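Local atomic coordinates of phosphodiesterase (Pseudomonas aeruginosa, PDB entry 4G75), a protein that is a colicin M-like bacteriocin, a magnesium-binding phosphodiesterase that probably kills related bacteria by cleaving the lipid-linked peptidoglycan precursor. Residues Thr7-Ser18 and Asp105-Ala113. Residues are numbered along the deposited sequence; the frame is centred on the assembly and turned at random. Where two conformers were deposited one is given.
Sequences TTTIVAGQGDFS and DRITAMNRA. With EDO (1,2-ethanediol), chain I.
R106 and N111, near the two ends of helix 106-113, bind the backbone of the N-terminal segment 7-18, a loop that ends in a 3-10 turn before helix 18-24. R106 reaches T8 end-on. Its NH1 and NH2 both donate to T8 O, at 2.8 Å for NH1, and the oxygen sits at the guanidinium edge, close to its plane. The arginine chain is extended from CG to NE, which carries the charged end well past the helix. The I10 side chain runs past it in the opposite direction, with CD1 4.0 Å from R106 CD.

N111 uses both ends of its amide. ND2 donates to D16 O at 3.0 Å, almost straight (175°) and within both the amide and the carbonyl plane. OD1 accepts from S18 N at 2.9 Å, with the donor well above the amide plane.

I107 packs between these two polar grips. Its CG1 meets I10 CD1 at 4.1 Å and F17 CE2, CG2 lies 3.5 Å from D16 O, and CD1 touches the D16 side chain. The F17 ring also packs on CG of selenomethionine M110, and D46 and V47 of helix 34-49 touch F17 as well.

Further out, D16 OD2 accepts from G13 N at 2.9 Å and, with the backbone bond D16 N to G13 O, braces the turn that presents D16 O. D4 forms a salt bridge with R106 NE. D105 is the helix N-cap; its OD2 accepts from T108 N. The contact ties the N-terminal segment to the helical part of the chain, away from the magnesium site. Its polar bonds use backbone groups of segment 7-18, so they depend on the path of that chain more than on its side chains.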
loop_
_atom_site.group_PDB
_atom_site.type_symbol
_atom_site.label_atom_id
_atom_site.label_comp_id
_atom_site.label_asym_id
_atom_site.label_seq_id
_atom_site.Cartn_x
_atom_site.Cartn_y
_atom_site.Cartn_z
ATOM N N THR A 7 5.602 -9.598 -4.394
ATOM C CA THR A 7 5.131 -10.919 -4.795
ATOM C C THR A 7 5.981 -12.028 -4.180
ATOM O O THR A 7 5.506 -13.143 -3.981
ATOM C CB THR A 7 5.118 -11.086 -6.319
ATOM O OG1 THR A 7 6.416 -10.798 -6.845
ATOM C CG2 THR A 7 4.097 -10.139 -6.953
ATOM N N THR A 8 7.236 -11.717 -3.882
ATOM C CA THR A 8 8.155 -12.716 -3.338
ATOM C C THR A 8 8.251 -12.631 -1.817
ATOM O O THR A 8 8.137 -11.553 -1.239
ATOM C CB THR A 8 9.556 -12.553 -3.936
ATOM O OG1 THR A 8 10.088 -11.275 -3.569
ATOM C CG2 THR A 8 9.493 -12.647 -5.444
ATOM N N THR A 9 8.451 -13.774 -1.172
ATOM C CA THR A 9 8.660 -13.807 0.273
ATOM C C THR A 9 10.153 -13.842 0.552
ATOM O O THR A 9 10.872 -14.603 -0.082
ATOM C CB THR A 9 8.031 -15.061 0.899
ATOM O OG1 THR A 9 6.616 -15.050 0.682
ATOM C CG2 THR A 9 8.307 -15.104 2.390
ATOM N N ILE A 10 10.623 -13.028 1.494
ATOM C CA ILE A 10 12.032 -13.070 1.863
ATOM C C ILE A 10 12.235 -13.670 3.243
ATOM O O ILE A 10 11.295 -13.787 4.026
ATOM C CB ILE A 10 12.708 -11.684 1.790
ATOM C CG1 ILE A 10 12.153 -10.739 2.856
ATOM C CG2 ILE A 10 12.555 -11.082 0.393
ATOM C CD1 ILE A 10 13.000 -9.497 3.034
ATOM N N VAL A 11 13.474 -14.057 3.519
ATOM C CA VAL A 11 13.855 -14.612 4.809
ATOM C C VAL A 11 14.452 -13.514 5.676
ATOM O O VAL A 11 15.463 -12.915 5.317
ATOM C CB VAL A 11 14.899 -15.733 4.642
ATOM C CG1 VAL A 11 15.407 -16.189 6.013
ATOM C CG2 VAL A 11 14.305 -16.893 3.860
ATOM N N ALA A 12 13.837 -13.245 6.820
ATOM C CA ALA A 12 14.334 -12.181 7.677
ATOM C C ALA A 12 14.216 -12.506 9.160
ATOM O O ALA A 12 13.336 -13.256 9.581
ATOM C CB ALA A 12 13.614 -10.873 7.369
ATOM N N GLY A 13 15.112 -11.920 9.944
ATOM C CA GLY A 13 15.102 -12.083 11.387
ATOM C C GLY A 13 15.357 -10.762 12.084
ATOM O O GLY A 13 15.733 -9.781 11.445
ATOM N N GLN A 14 15.144 -10.734 13.396
ATOM C CA GLN A 14 15.313 -9.512 14.178
ATOM C C GLN A 14 16.661 -8.851 13.921
ATOM O O GLN A 14 16.761 -7.626 13.840
ATOM C CB GLN A 14 15.182 -9.828 15.670
ATOM C CG GLN A 14 13.767 -10.153 16.119
ATOM C CD GLN A 14 13.751 -10.949 17.414
ATOM O OE1 GLN A 14 14.294 -12.057 17.479
ATOM N NE2 GLN A 14 13.134 -10.391 18.452
ATOM N N GLY A 15 17.695 -9.677 13.812
ATOM C CA GLY A 15 19.055 -9.204 13.642
ATOM C C GLY A 15 19.330 -8.517 12.321
ATOM O O GLY A 15 20.392 -7.936 12.138
ATOM N N ASP A 16 18.379 -8.577 11.394
ATOM C CA ASP A 16 18.523 -7.849 10.136
ATOM C C ASP A 16 18.265 -6.357 10.295
ATOM O O ASP A 16 18.599 -5.564 9.411
ATOM C CB ASP A 16 17.577 -8.407 9.077
ATOM C CG ASP A 16 18.045 -9.736 8.531
ATOM O OD1 ASP A 16 19.247 -9.844 8.211
ATOM O OD2 ASP A 16 17.210 -10.657 8.408
ATOM N N PHE A 17 17.690 -5.973 11.430
ATOM C CA PHE A 17 17.213 -4.607 11.596
ATOM C C PHE A 17 18.021 -3.789 12.589
ATOM O O PHE A 17 18.153 -4.149 13.749
ATOM C CB PHE A 17 15.722 -4.623 11.912
ATOM C CG PHE A 17 14.930 -5.348 10.872
ATOM C CD1 PHE A 17 14.539 -6.662 11.066
ATOM C CD2 PHE A 17 14.640 -4.736 9.664
ATOM C CE1 PHE A 17 13.838 -7.344 10.084
ATOM C CE2 PHE A 17 13.946 -5.411 8.685
ATOM C CZ PHE A 17 13.544 -6.714 8.891
ATOM N N SER A 18 18.560 -2.683 12.089
ATOM C CA SER A 18 19.483 -1.846 12.848
ATOM C C SER A 18 18.904 -1.376 14.179
ATOM O O SER A 18 19.616 -1.270 15.175
ATOM C CB SER A 18 19.909 -0.647 12.001
ATOM O OG SER A 18 20.527 -1.082 10.800
ATOM N N ASP A 105 16.211 -2.538 -1.401
ATOM C CA ASP A 105 15.590 -3.804 -1.040
ATOM C C ASP A 105 14.836 -3.567 0.267
ATOM O O ASP A 105 15.012 -2.536 0.901
ATOM C CB ASP A 105 16.645 -4.892 -0.849
ATOM C CG ASP A 105 17.597 -4.583 0.302
ATOM O OD1 ASP A 105 18.580 -3.844 0.085
ATOM O OD2 ASP A 105 17.364 -5.083 1.417
ATOM N N ARG A 106 14.015 -4.523 0.678
ATOM C CA ARG A 106 13.092 -4.294 1.786
ATOM C C ARG A 106 13.801 -3.965 3.084
ATOM O O ARG A 106 13.453 -3.001 3.777
ATOM C CB ARG A 106 12.192 -5.513 1.980
ATOM C CG ARG A 106 11.270 -5.736 0.795
ATOM C CD ARG A 106 10.578 -7.080 0.872
ATOM N NE ARG A 106 9.900 -7.409 -0.383
ATOM C CZ ARG A 106 9.243 -8.543 -0.594
ATOM N NH1 ARG A 106 9.160 -9.445 0.375
ATOM N NH2 ARG A 106 8.672 -8.781 -1.770
ATOM N N ILE A 107 14.794 -4.779 3.418
ATOM C CA ILE A 107 15.508 -4.607 4.674
ATOM C C ILE A 107 16.264 -3.283 4.687
ATOM O O ILE A 107 16.175 -2.518 5.651
ATOM C CB ILE A 107 16.426 -5.814 4.955
ATOM C CG1 ILE A 107 15.566 -7.061 5.193
ATOM C CG2 ILE A 107 17.343 -5.532 6.149
ATOM C CD1 ILE A 107 16.337 -8.362 5.242
ATOM N N THR A 108 16.982 -2.993 3.608
ATOM C CA THR A 108 17.697 -1.721 3.522
ATOM C C THR A 108 16.733 -0.540 3.633
ATOM O O THR A 108 17.020 0.450 4.297
ATOM C CB THR A 108 18.499 -1.604 2.216
ATOM O OG1 THR A 108 19.490 -2.639 2.169
ATOM C CG2 THR A 108 19.184 -0.250 2.127
ATOM N N ALA A 109 15.593 -0.648 2.965
ATOM C CA ALA A 109 14.610 0.422 2.980
ATOM C C ALA A 109 14.159 0.716 4.409
ATOM O O ALA A 109 14.052 1.871 4.799
ATOM C CB ALA A 109 13.419 0.055 2.099
HETATM N N MSE A 110 13.910 -0.331 5.189
HETATM C CA MSE A 110 13.458 -0.146 6.562
HETATM C C MSE A 110 14.579 0.380 7.457
HETATM O O MSE A 110 14.355 1.263 8.274
HETATM C CB MSE A 110 12.890 -1.437 7.141
HETATM C CG MSE A 110 12.446 -1.295 8.586
HETATM SE SE MSE A 110 10.949 -0.042 8.777
HETATM C CE MSE A 110 9.545 -1.312 8.282
ATOM N N ASN A 111 15.785 -0.154 7.310
ATOM C CA ASN A 111 16.897 0.338 8.124
ATOM C C ASN A 111 17.210 1.797 7.844
ATOM O O ASN A 111 17.519 2.563 8.761
ATOM C CB ASN A 111 18.141 -0.531 7.948
ATOM C CG ASN A 111 17.990 -1.888 8.600
ATOM O OD1 ASN A 111 17.223 -2.048 9.546
ATOM N ND2 ASN A 111 18.726 -2.877 8.092
ATOM N N ARG A 112 17.116 2.189 6.578
ATOM C CA ARG A 112 17.321 3.584 6.209
ATOM C C ARG A 112 16.248 4.450 6.857
ATOM O O ARG A 112 16.545 5.501 7.430
ATOM C CB ARG A 112 17.312 3.759 4.684
ATOM C CG ARG A 112 17.902 5.082 4.213
ATOM C CD ARG A 112 17.746 5.299 2.706
ATOM N NE ARG A 112 18.287 4.199 1.903
ATOM C CZ ARG A 112 19.582 3.997 1.661
ATOM N NH1 ARG A 112 20.500 4.804 2.181
ATOM N NH2 ARG A 112 19.962 2.968 0.918
ATOM N N ALA A 113 14.998 3.998 6.769
ATOM C CA ALA A 113 13.885 4.711 7.372
ATOM C C ALA A 113 14.026 4.840 8.891
ATOM O O ALA A 113 13.569 5.822 9.476
ATOM C CB ALA A 113 12.536 4.031 7.010
HETATM C C1 EDO I . 14.194 -13.814 14.921
HETATM O O1 EDO I . 15.427 -13.097 15.069
HETATM C C2 EDO I . 13.205 -12.945 14.153
HETATM O O2 EDO I . 11.925 -13.583 14.078
#